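Local coordinates for ethanolamine utilization protein EutS (Streptococcus intermedius SK54 = ATCC 27335, PDB 6XPJ) that probably serves as a minor shell protein of the choline-degrading bacterial microcompartment and may lend that shell heterogeneity and flexibility, at residues Val92-Ser95 against Leu96-Ile99; Leu100-Phe103 against Lys104-Gly108; Ala29-Glu33 against Ala34-Cys38. The protein carries 1 engineered substitution. One frame throughout, in Å; residues are numbered along the deposited sequence.

In the fold
Contacts 1 and 2 adjoin along the chain and divide most of helix 89-105 between them; their centres lie about 12 Å apart. Contact 1 covers buried turns of this helix, whereas contact 2 follows it to its end, where neighbouring subunits of the hexamer come within reach. Contact 3 precedes both in sequence, at the start of helix 33-39. It touches neither: its nearest atoms stay about 6 Å from those of contact 1 and about 15 Å from those of contact 2. Contacts 2 and 3 have centres about 29 Å apart, on opposite sides of the chain's centre. The bound sulfate, probably from the crystallisation liquor, sits at contact 3.

Contact 1. Residues Val92-Ser95 against Leu96-Ile99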
ATOM      1  N   VAL C  92     -25.971 -10.543  15.722  1.00 17.40           N
ATOM      2  CA  VAL C  92     -24.647  -9.991  15.323  1.00 15.86           C
ATOM      3  C   VAL C  92     -23.562 -10.634  16.200  1.00 17.14           C
ATOM      4  O   VAL C  92     -22.520 -11.059  15.665  1.00 15.93           O
ATOM      5  CB  VAL C  92     -24.630  -8.460  15.419  1.00 16.69           C
ATOM      6  CG1 VAL C  92     -23.210  -7.937  15.304  1.00 17.14           C
ATOM      7  CG2 VAL C  92     -25.513  -7.867  14.343  1.00 17.45           C
ATOM      8  N   GLU C  93     -23.786 -10.740  17.501  1.00 16.80           N
ATOM      9  CA  GLU C  93     -22.787 -11.414  18.369  1.00 17.59           C
ATOM     10  C   GLU C  93     -22.604 -12.881  17.953  1.00 16.36           C
ATOM     11  O   GLU C  93     -21.445 -13.382  17.963  1.00 17.14           O
ATOM     12  CB  GLU C  93     -23.182 -11.309  19.833  1.00 18.61           C
ATOM     13  CG  GLU C  93     -23.138  -9.908  20.343  1.00 21.21           C
ATOM     14  CD  GLU C  93     -23.356  -9.754  21.836  1.00 26.23           C
ATOM     15  OE1 GLU C  93     -23.196  -8.627  22.314  1.00 29.25           O
ATOM     16  OE2 GLU C  93     -23.671 -10.758  22.498  1.00 30.76           O
ATOM     17  N   THR C  94     -23.692 -13.624  17.676  1.00 16.86           N
ATOM     18  CA  THR C  94     -23.612 -15.042  17.267  1.00 17.12           C
ATOM     19  C   THR C  94     -22.726 -15.147  16.030  1.00 16.33           C
ATOM     20  O   THR C  94     -21.841 -16.009  15.981  1.00 17.16           O
ATOM     21  CB  THR C  94     -24.998 -15.648  17.012  1.00 19.96           C
ATOM     22  OG1 THR C  94     -25.640 -15.650  18.290  1.00 21.50           O
ATOM     23  CG2 THR C  94     -24.935 -17.039  16.418  1.00 21.53           C
ATOM     24  N   SER C  95     -22.949 -14.278  15.042  1.00 16.85           N
ATOM     25  CA  SER C  95     -22.176 -14.312  13.783  1.00 16.41           C
ATOM     26  C   SER C  95     -20.694 -14.022  14.070  1.00 16.22           C
ATOM     27  O   SER C  95     -19.835 -14.686  13.510  1.00 16.24           O
ATOM     28  CB  SER C  95     -22.737 -13.359  12.768  1.00 17.22           C
ATOM     29  OG  SER C  95     -24.015 -13.816  12.303  1.00 20.20           O
ATOM     30  N   LEU C  96     -20.401 -13.023  14.906  1.00 15.99           N
ATOM     31  CA  LEU C  96     -18.996 -12.697  15.234  1.00 15.52           C
ATOM     32  C   LEU C  96     -18.356 -13.885  15.944  1.00 15.84           C
ATOM     33  O   LEU C  96     -17.217 -14.221  15.638  1.00 15.53           O
ATOM     34  CB  LEU C  96     -18.982 -11.453  16.109  1.00 15.43           C
ATOM     35  CG  LEU C  96     -19.320 -10.153  15.398  1.00 16.09           C
ATOM     36  CD1 LEU C  96     -19.456  -9.041  16.405  1.00 17.16           C
ATOM     37  CD2 LEU C  96     -18.257  -9.807  14.357  1.00 15.67           C
ATOM     38  N   GLU C  97     -19.039 -14.475  16.910  1.00 14.85           N
ATOM     39  CA  GLU C  97     -18.517 -15.651  17.646  1.00 14.42           C
ATOM     40  C   GLU C  97     -18.235 -16.787  16.662  1.00 15.70           C
ATOM     41  O   GLU C  97     -17.178 -17.441  16.772  1.00 16.25           O
ATOM     42  CB  GLU C  97     -19.561 -16.125  18.640  1.00 16.58           C
ATOM     43  CG  GLU C  97     -19.737 -15.221  19.833  1.00 18.00           C
ATOM     44  CD  GLU C  97     -21.026 -15.469  20.585  1.00 20.02           C
ATOM     45  OE1 GLU C  97     -21.161 -14.893  21.675  1.00 23.22           O
ATOM     46  OE2 GLU C  97     -21.895 -16.225  20.092  1.00 20.27           O
ATOM     47  N   ASP C  98     -19.145 -17.031  15.722  1.00 16.16           N
ATOM     48  CA  ASP C  98     -18.970 -18.170  14.793  1.00 16.55           C
ATOM     49  C   ASP C  98     -17.773 -17.899  13.888  1.00 15.42           C
ATOM     50  O   ASP C  98     -16.996 -18.831  13.600  1.00 15.59           O
ATOM     51  CB  ASP C  98     -20.263 -18.462  14.042  1.00 17.96           C
ATOM     52  CG  ASP C  98     -21.290 -19.167  14.932  1.00 22.11           C
ATOM     53  OD1 ASP C  98     -21.080 -19.245  16.154  1.00 24.21           O
ATOM     54  OD2 ASP C  98     -22.239 -19.723  14.370  1.00 29.29           O
ATOM     55  N   ILE C  99     -17.589 -16.663  13.439  1.00 14.72           N
ATOM     56  CA  ILE C  99     -16.374 -16.293  12.665  1.00 15.71           C
ATOM     57  C   ILE C  99     -15.124 -16.573  13.504  1.00 14.95           C
ATOM     58  O   ILE C  99     -14.213 -17.211  12.986  1.00 15.90           O
ATOM     59  CB  ILE C  99     -16.413 -14.822  12.207  1.00 15.27           C
ATOM     60  CG1 ILE C  99     -17.500 -14.591  11.152  1.00 15.85           C
ATOM     61  CG2 ILE C  99     -15.064 -14.367  11.701  1.00 16.73           C
ATOM     62  CD1 ILE C  99     -17.823 -13.147  10.930  1.00 16.64           C
TER
HETATM   63  O   HOH W   1     -24.370 -16.472  20.863  1.00 35.62           O
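Glu97 and Thr94 are joined by a single water, which donates 2.6 Å to Glu97 OE2 and 3.0 Å to Thr94 OG1. Glu97 CG lies beside its backbone N (chi1 -72°), which turns the chain back over the previous turn, with CG 3.1 Å from Glu93 O; extension beyond CG then carries OE2 to within 3.5 Å of Thr94 CA. Thr94 OG1 sits beside its own backbone N (chi1 -66°), from where it also hydrogen-bonds to Gln90 O one turn back.

Below these side chains the backbone is regular alpha-helix. Glu97 N donates to Glu93 O at 2.8 Å with an N-H...O angle of 167°, and equivalent bonds join Leu96 to Val92, Asp98 to Thr94 and Ile99 to Ser95. Around the helix, Val92 and Leu96 run alongside each other, with Val92 CG1 4.1 Å from Leu96 CD1. Together with Ile99 they rest on the sheet, all three touching Phe85 of strand 82-87. Ser95 lies between Phe85 and helix 58-68, and its buried hydroxyl is satisfied by a bond to Ala65 O.

The carboxylates of Glu93 and Glu97 stay apart, OE2 of Glu93 being 4.9 Å from OE1 of Glu97, and Glu93 OE1 forms a salt bridge with Lys116. That lysine probably eases the like-charge proximity. The apolar side chains and the Ser95 hydroxyl thus share the buried side, while on the partly exposed one a carboxylate is held to a threonine through a shared water.

Contact 2. Residues Leu100-Phe103 against Lys104-Gly108; sequences LEYF and KNSLG
Tyr102 and Phe103 pack tightly against Ser106 and Leu107. Ser106 CB lies over one face of the Tyr102 ring, 3.9 Å from its centroid and 30° off the normal, a CH-pi contact. Leu107 CD1 makes another over the Phe103 ring, 3.6 Å from Phe103 CD2 and offset toward the rim. The same leucine brings its CG within 3.5 Å of Tyr102 CE2, so that it touches both rings. With CG anti to the backbone N (chi1 175°), the Tyr102 ring leans outward and somewhat forward, beside Ser106 and Leu107, and its OH hydrogen-bonds to Lys116 O of a second subunit.

The other side is looser and mostly exposed. Lys104 bends at chi3 and chi4, which brings NZ to Asn105 OD1 at 2.7 Å. Asn105 N donates to Glu101 O at 2.8 Å, but their side chains come no closer than Glu101 CB to Asn105 ND2, 4.1 Å.

Backbone bonding changes in step. Tyr102 O accepts from both Ser106 N at 2.8 Å and Leu107 N at 3.2 Å, Gly108 leaves helical geometry at phi 72°, and Phe103 bonds to the Phe109 backbone. Gly108 also bonds to a third subunit. This is a common way for a helix to end, here delivering a BMC-domain chain to its hexamer interface.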
ATOM      1  N   LEU C 100     -15.045 -16.072  14.731  1.00 14.93           N
ATOM      2  CA  LEU C 100     -13.835 -16.240  15.567  1.00 14.75           C
ATOM      3  C   LEU C 100     -13.563 -17.715  15.808  1.00 15.11           C
ATOM      4  O   LEU C 100     -12.408 -18.126  15.688  1.00 15.61           O
ATOM      5  CB  LEU C 100     -14.005 -15.462  16.869  1.00 14.57           C
ATOM      6  CG  LEU C 100     -13.955 -13.942  16.735  1.00 15.09           C
ATOM      7  CD1 LEU C 100     -14.396 -13.278  18.030  1.00 15.78           C
ATOM      8  CD2 LEU C 100     -12.585 -13.450  16.314  1.00 15.70           C
ATOM      9  N   GLU C 101     -14.597 -18.496  16.114  1.00 15.13           N
ATOM     10  CA  GLU C 101     -14.379 -19.914  16.454  1.00 16.36           C
ATOM     11  C   GLU C 101     -13.871 -20.658  15.206  1.00 16.43           C
ATOM     12  O   GLU C 101     -12.969 -21.481  15.339  1.00 17.29           O
ATOM     13  CB  GLU C 101     -15.664 -20.542  16.973  1.00 16.54           C
ATOM     14  CG  GLU C 101     -16.032 -20.066  18.361  1.00 16.48           C
ATOM     15  CD  GLU C 101     -17.377 -20.533  18.863  1.00 18.52           C
ATOM     16  OE1 GLU C 101     -17.947 -21.511  18.303  1.00 20.66           O
ATOM     17  OE2 GLU C 101     -17.899 -19.881  19.808  1.00 19.12           O
ATOM     18  N   TYR C 102     -14.449 -20.394  14.039  1.00 15.45           N
ATOM     19  CA  TYR C 102     -14.024 -21.091  12.807  1.00 16.30           C
ATOM     20  C   TYR C 102     -12.563 -20.717  12.520  1.00 16.22           C
ATOM     21  O   TYR C 102     -11.724 -21.582  12.254  1.00 15.86           O
ATOM     22  CB  TYR C 102     -14.912 -20.740  11.611  1.00 16.89           C
ATOM     23  CG  TYR C 102     -14.374 -21.361  10.348  1.00 18.43           C
ATOM     24  CD1 TYR C 102     -14.594 -22.693  10.055  1.00 18.96           C
ATOM     25  CD2 TYR C 102     -13.556 -20.640   9.492  1.00 18.19           C
ATOM     26  CE1 TYR C 102     -14.046 -23.287   8.928  1.00 18.36           C
ATOM     27  CE2 TYR C 102     -12.990 -21.226   8.380  1.00 20.43           C
ATOM     28  CZ  TYR C 102     -13.214 -22.558   8.105  1.00 20.42           C
ATOM     29  OH  TYR C 102     -12.668 -23.110   6.979  1.00 20.86           O
ATOM     30  N   PHE C 103     -12.251 -19.417  12.506  1.00 15.57           N
ATOM     31  CA  PHE C 103     -10.889 -18.973  12.168  1.00 15.89           C
ATOM     32  C   PHE C 103      -9.879 -19.493  13.179  1.00 15.62           C
ATOM     33  O   PHE C 103      -8.760 -19.922  12.779  1.00 17.11           O
ATOM     34  CB  PHE C 103     -10.817 -17.454  11.988  1.00 15.37           C
ATOM     35  CG  PHE C 103     -11.246 -17.003  10.614  1.00 16.10           C
ATOM     36  CD1 PHE C 103     -12.559 -16.995  10.206  1.00 15.50           C
ATOM     37  CD2 PHE C 103     -10.304 -16.534   9.728  1.00 18.59           C
ATOM     38  CE1 PHE C 103     -12.944 -16.578   8.945  1.00 16.99           C
ATOM     39  CE2 PHE C 103     -10.676 -16.118   8.463  1.00 19.56           C
ATOM     40  CZ  PHE C 103     -11.992 -16.147   8.065  1.00 18.11           C
ATOM     41  N   LYS C 104     -10.218 -19.483  14.455  1.00 16.11           N
ATOM     42  CA  LYS C 104      -9.288 -19.980  15.494  1.00 17.31           C
ATOM     43  C   LYS C 104      -9.183 -21.492  15.422  1.00 19.11           C
ATOM     44  O   LYS C 104      -8.037 -21.989  15.452  1.00 20.36           O
ATOM     45  CB  LYS C 104      -9.794 -19.581  16.883  1.00 17.57           C
ATOM     46  CG  LYS C 104      -8.967 -20.133  18.022  1.00 19.63           C
ATOM     47  CD  LYS C 104      -9.276 -19.469  19.336  1.00 19.39           C
ATOM     48  CE  LYS C 104     -10.684 -19.742  19.833  1.00 18.54           C
ATOM     49  NZ  LYS C 104     -10.885 -21.154  20.184  1.00 20.37           N
ATOM     50  N   ASN C 105     -10.310 -22.195  15.409  1.00 17.38           N
ATOM     51  CA  ASN C 105     -10.309 -23.673  15.615  1.00 19.71           C
ATOM     52  C   ASN C 105     -10.098 -24.447  14.324  1.00 21.62           C
ATOM     53  O   ASN C 105      -9.475 -25.553  14.394  1.00 25.72           O
ATOM     54  CB  ASN C 105     -11.609 -24.139  16.254  1.00 20.27           C
ATOM     55  CG  ASN C 105     -11.810 -23.549  17.631  1.00 21.50           C
ATOM     56  OD1 ASN C 105     -10.850 -23.108  18.265  1.00 22.25           O
ATOM     57  ND2 ASN C 105     -13.056 -23.508  18.101  1.00 20.09           N
ATOM     58  N   SER C 106     -10.642 -23.996  13.199  1.00 17.68           N
ATOM     59  CA  SER C 106     -10.507 -24.749  11.920  1.00 18.98           C
ATOM     60  C   SER C 106      -9.286 -24.264  11.157  1.00 21.59           C
ATOM     61  O   SER C 106      -8.633 -25.141  10.527  1.00 24.16           O
ATOM     62  CB  SER C 106     -11.725 -24.654  11.063  1.00 20.76           C
ATOM     63  OG  SER C 106     -12.802 -25.372  11.656  1.00 23.38           O
ATOM     64  N   LEU C 107      -9.022 -22.946  11.112  1.00 18.19           N
ATOM     65  CA  LEU C 107      -7.901 -22.396  10.303  1.00 19.38           C
ATOM     66  C   LEU C 107      -6.639 -22.207  11.162  1.00 18.85           C
ATOM     67  O   LEU C 107      -5.552 -22.112  10.571  1.00 22.78           O
ATOM     68  CB  LEU C 107      -8.317 -21.079   9.653  1.00 19.12           C
ATOM     69  CG  LEU C 107      -9.488 -21.089   8.679  1.00 21.48           C
ATOM     70  CD1 LEU C 107      -9.644 -19.699   8.072  1.00 23.43           C
ATOM     71  CD2 LEU C 107      -9.328 -22.126   7.577  1.00 25.88           C
ATOM     72  N   GLY C 108      -6.715 -22.133  12.484  1.00 19.91           N
ATOM     73  CA  GLY C 108      -5.524 -21.909  13.326  1.00 18.43           C
ATOM     74  C   GLY C 108      -4.977 -20.496  13.218  1.00 19.76           C
ATOM     75  O   GLY C 108      -3.816 -20.257  13.618  1.00 21.10           O
TER

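Contact 3. Residues Ala29-Glu33 against Ala34-Cys38. With SO4 (sulfate ion), chain G.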
ATOM      1  N   ALA C  29     -23.445  -1.851  19.506  1.00 19.04           N
ATOM      2  CA  ALA C  29     -24.774  -2.383  19.893  1.00 21.02           C
ATOM      3  C   ALA C  29     -25.866  -1.453  19.379  1.00 22.59           C
ATOM      4  O   ALA C  29     -26.912  -1.938  18.936  1.00 22.70           O
ATOM      5  CB  ALA C  29     -24.867  -2.512  21.389  1.00 22.25           C
ATOM      6  N   ALA C  30     -25.641  -0.148  19.484  1.00 19.72           N
ATOM      7  CA  ALA C  30     -26.658   0.875  19.192  1.00 23.44           C
ATOM      8  C   ALA C  30     -25.977   2.029  18.467  1.00 20.58           C
ATOM      9  O   ALA C  30     -25.743   3.090  19.049  1.00 22.45           O
ATOM     10  CB  ALA C  30     -27.301   1.312  20.485  1.00 24.98           C
ATOM     11  N   PRO C  31     -25.620   1.846  17.177  1.00 19.29           N
ATOM     12  CA  PRO C  31     -24.927   2.868  16.410  1.00 19.93           C
ATOM     13  C   PRO C  31     -25.667   4.209  16.430  1.00 21.25           C
ATOM     14  O   PRO C  31     -26.876   4.276  16.374  1.00 20.67           O
ATOM     15  CB  PRO C  31     -24.868   2.343  14.979  1.00 20.42           C
ATOM     16  CG  PRO C  31     -24.907   0.843  15.196  1.00 19.66           C
ATOM     17  CD  PRO C  31     -25.848   0.648  16.358  1.00 19.75           C
ATOM     18  N   ILE C  32     -24.878   5.263  16.429  1.00 20.58           N
ATOM     19  CA  ILE C  32     -25.418   6.627  16.204  1.00 21.24           C
ATOM     20  C   ILE C  32     -25.902   6.737  14.750  1.00 21.87           C
ATOM     21  O   ILE C  32     -25.447   5.995  13.856  1.00 21.66           O
ATOM     22  CB  ILE C  32     -24.387   7.711  16.559  1.00 20.59           C
ATOM     23  CG1 ILE C  32     -23.199   7.730  15.592  1.00 20.76           C
ATOM     24  CG2 ILE C  32     -23.983   7.579  18.023  1.00 21.79           C
ATOM     25  CD1 ILE C  32     -22.237   8.892  15.816  1.00 20.77           C
ATOM     26  N   GLU C  33     -26.786   7.698  14.515  1.00 23.74           N
ATOM     27  CA  GLU C  33     -27.402   7.877  13.180  1.00 25.77           C
ATOM     28  C   GLU C  33     -26.313   8.044  12.104  1.00 25.22           C
ATOM     29  O   GLU C  33     -26.426   7.442  11.019  1.00 25.71           O
ATOM     30  CB  GLU C  33     -28.360   9.069  13.235  1.00 25.76           C
ATOM     31  CG  GLU C  33     -29.589   8.815  14.070  1.00 26.65           C
ATOM     32  CD  GLU C  33     -30.453   7.689  13.526  1.00 31.60           C
ATOM     33  OE1 GLU C  33     -31.230   7.940  12.576  1.00 30.92           O
ATOM     34  OE2 GLU C  33     -30.300   6.555  14.015  1.00 29.62           O
ATOM     35  N   ALA C  34     -25.266   8.835  12.356  1.00 25.79           N
ATOM     36  CA  ALA C  34     -24.211   9.121  11.353  1.00 26.99           C
ATOM     37  C   ALA C  34     -23.458   7.851  10.928  1.00 26.33           C
ATOM     38  O   ALA C  34     -22.942   7.758   9.783  1.00 27.54           O
ATOM     39  CB  ALA C  34     -23.277  10.174  11.897  1.00 28.36           C
ATOM     40  N   VAL C  35     -23.337   6.868  11.820  1.00 24.52           N
ATOM     41  CA  VAL C  35     -22.639   5.598  11.496  1.00 24.10           C
ATOM     42  C   VAL C  35     -23.525   4.759  10.567  1.00 25.43           C
ATOM     43  O   VAL C  35     -23.008   4.180   9.577  1.00 25.37           O
ATOM     44  CB  VAL C  35     -22.257   4.880  12.804  1.00 27.77           C
ATOM     45  CG1 VAL C  35     -21.891   3.425  12.583  1.00 30.88           C
ATOM     46  CG2 VAL C  35     -21.140   5.645  13.511  1.00 29.43           C
ATOM     47  N   TYR C  36     -24.818   4.650  10.861  1.00 24.41           N
ATOM     48  CA  TYR C  36     -25.727   3.954   9.933  1.00 24.16           C
ATOM     49  C   TYR C  36     -25.665   4.650   8.566  1.00 26.34           C
ATOM     50  O   TYR C  36     -25.586   3.965   7.529  1.00 26.34           O
ATOM     51  CB  TYR C  36     -27.153   4.021  10.446  1.00 22.28           C
ATOM     52  CG  TYR C  36     -27.513   3.194  11.650  1.00 22.67           C
ATOM     53  CD1 TYR C  36     -27.292   1.822  11.702  1.00 22.64           C
ATOM     54  CD2 TYR C  36     -28.203   3.765  12.702  1.00 22.10           C
ATOM     55  CE1 TYR C  36     -27.757   1.075  12.775  1.00 20.29           C
ATOM     56  CE2 TYR C  36     -28.661   3.038  13.784  1.00 20.47           C
ATOM     57  CZ  TYR C  36     -28.478   1.667  13.797  1.00 20.85           C
ATOM     58  OH  TYR C  36     -28.999   1.002  14.879  1.00 22.64           O
ATOM     59  N   GLU C  37     -25.660   5.988   8.559  1.00 27.41           N
ATOM     60  CA  GLU C  37     -25.677   6.783   7.296  1.00 29.45           C
ATOM     61  C   GLU C  37     -24.392   6.528   6.487  1.00 29.96           C
ATOM     62  O   GLU C  37     -24.479   6.397   5.250  1.00 30.48           O
ATOM     63  CB  GLU C  37     -25.885   8.276   7.595  1.00 31.73           C
ATOM     64  CG  GLU C  37     -26.513   9.040   6.432  1.00 37.47           C
ATOM     65  CD  GLU C  37     -27.959   8.703   6.080  1.00 40.86           C
ATOM     66  OE1 GLU C  37     -28.786   8.541   7.000  1.00 41.14           O
ATOM     67  OE2 GLU C  37     -28.267   8.608   4.872  1.00 51.07           O
ATOM     68  N   CYS C  38     -23.231   6.411   7.142  1.00 27.98           N
ATOM     69  CA  CYS C  38     -21.928   6.205   6.441  1.00 30.74           C
ATOM     70  C   CYS C  38     -21.913   4.817   5.779  1.00 31.69           C
ATOM     71  O   CYS C  38     -21.244   4.667   4.730  1.00 39.05           O
ATOM     72  CB  CYS C  38     -20.738   6.498   7.367  1.00 32.88           C
ATOM     73  SG  CYS C  38     -20.016   5.066   8.205  1.00 42.83           S
TER
HETATM   74  S   SO4 G 202     -27.711   9.871  17.519  1.00 57.93           S
HETATM   75  O1  SO4 G 202     -27.958   8.454  17.478  1.00 58.10           O
HETATM   76  O2  SO4 G 202     -27.156  10.299  16.262  1.00 55.27           O
HETATM   77  O3  SO4 G 202     -28.951  10.565  17.751  1.00 67.16           O
HETATM   78  O4  SO4 G 202     -26.788  10.175  18.583  1.00 63.36           O
HETATM   79  O   HOH W   2     -28.897   2.549  17.490  1.00 28.54           O
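A hydrophobic staple spans the N-terminus of helix 33-39: Pro31, just before the N-cap residue Ile32, packs on Tyr36 in the first turn. Pro31 CB stands 3.8 Å from the Tyr36 ring centroid, only 12° off the normal, so this CH-pi contact lies over the middle of one face. At the ring edge, Glu33 OE2 approaches Tyr36 CD2 to 3.7 Å, the carboxylate plane turned 75° from the ring; Glu33 OE1 hydrogen-bonds to His43 ND1, helping place it there. A water donates to both Pro31 O and Tyr36 OH, and that hydroxyl also bonds Gly45 O.

Ile32 CG1 lies between its backbone N and carbonyl carbon (chi1 68°), 3.6 Å from Val35 CG2. The Ile32 carbonyl is held weakly by Val35 N at 3.1 Å and Tyr36 N at 3.3 Å; Glu37 N to Glu33 O, 3.0 Å, is the first full-strength helical bond.

A single N-H of Glu33 is shared, bifurcated, between sulfate O2 at 3.2 Å and O1 at 3.3 Å, and Ile32 N bonds to Asp63 OD1 of a neighbouring subunit. The early amides thus meet a probably crystallisation-derived sulfate and a presumably charged carboxylate, which the positive end of the helix dipole would probably stabilise.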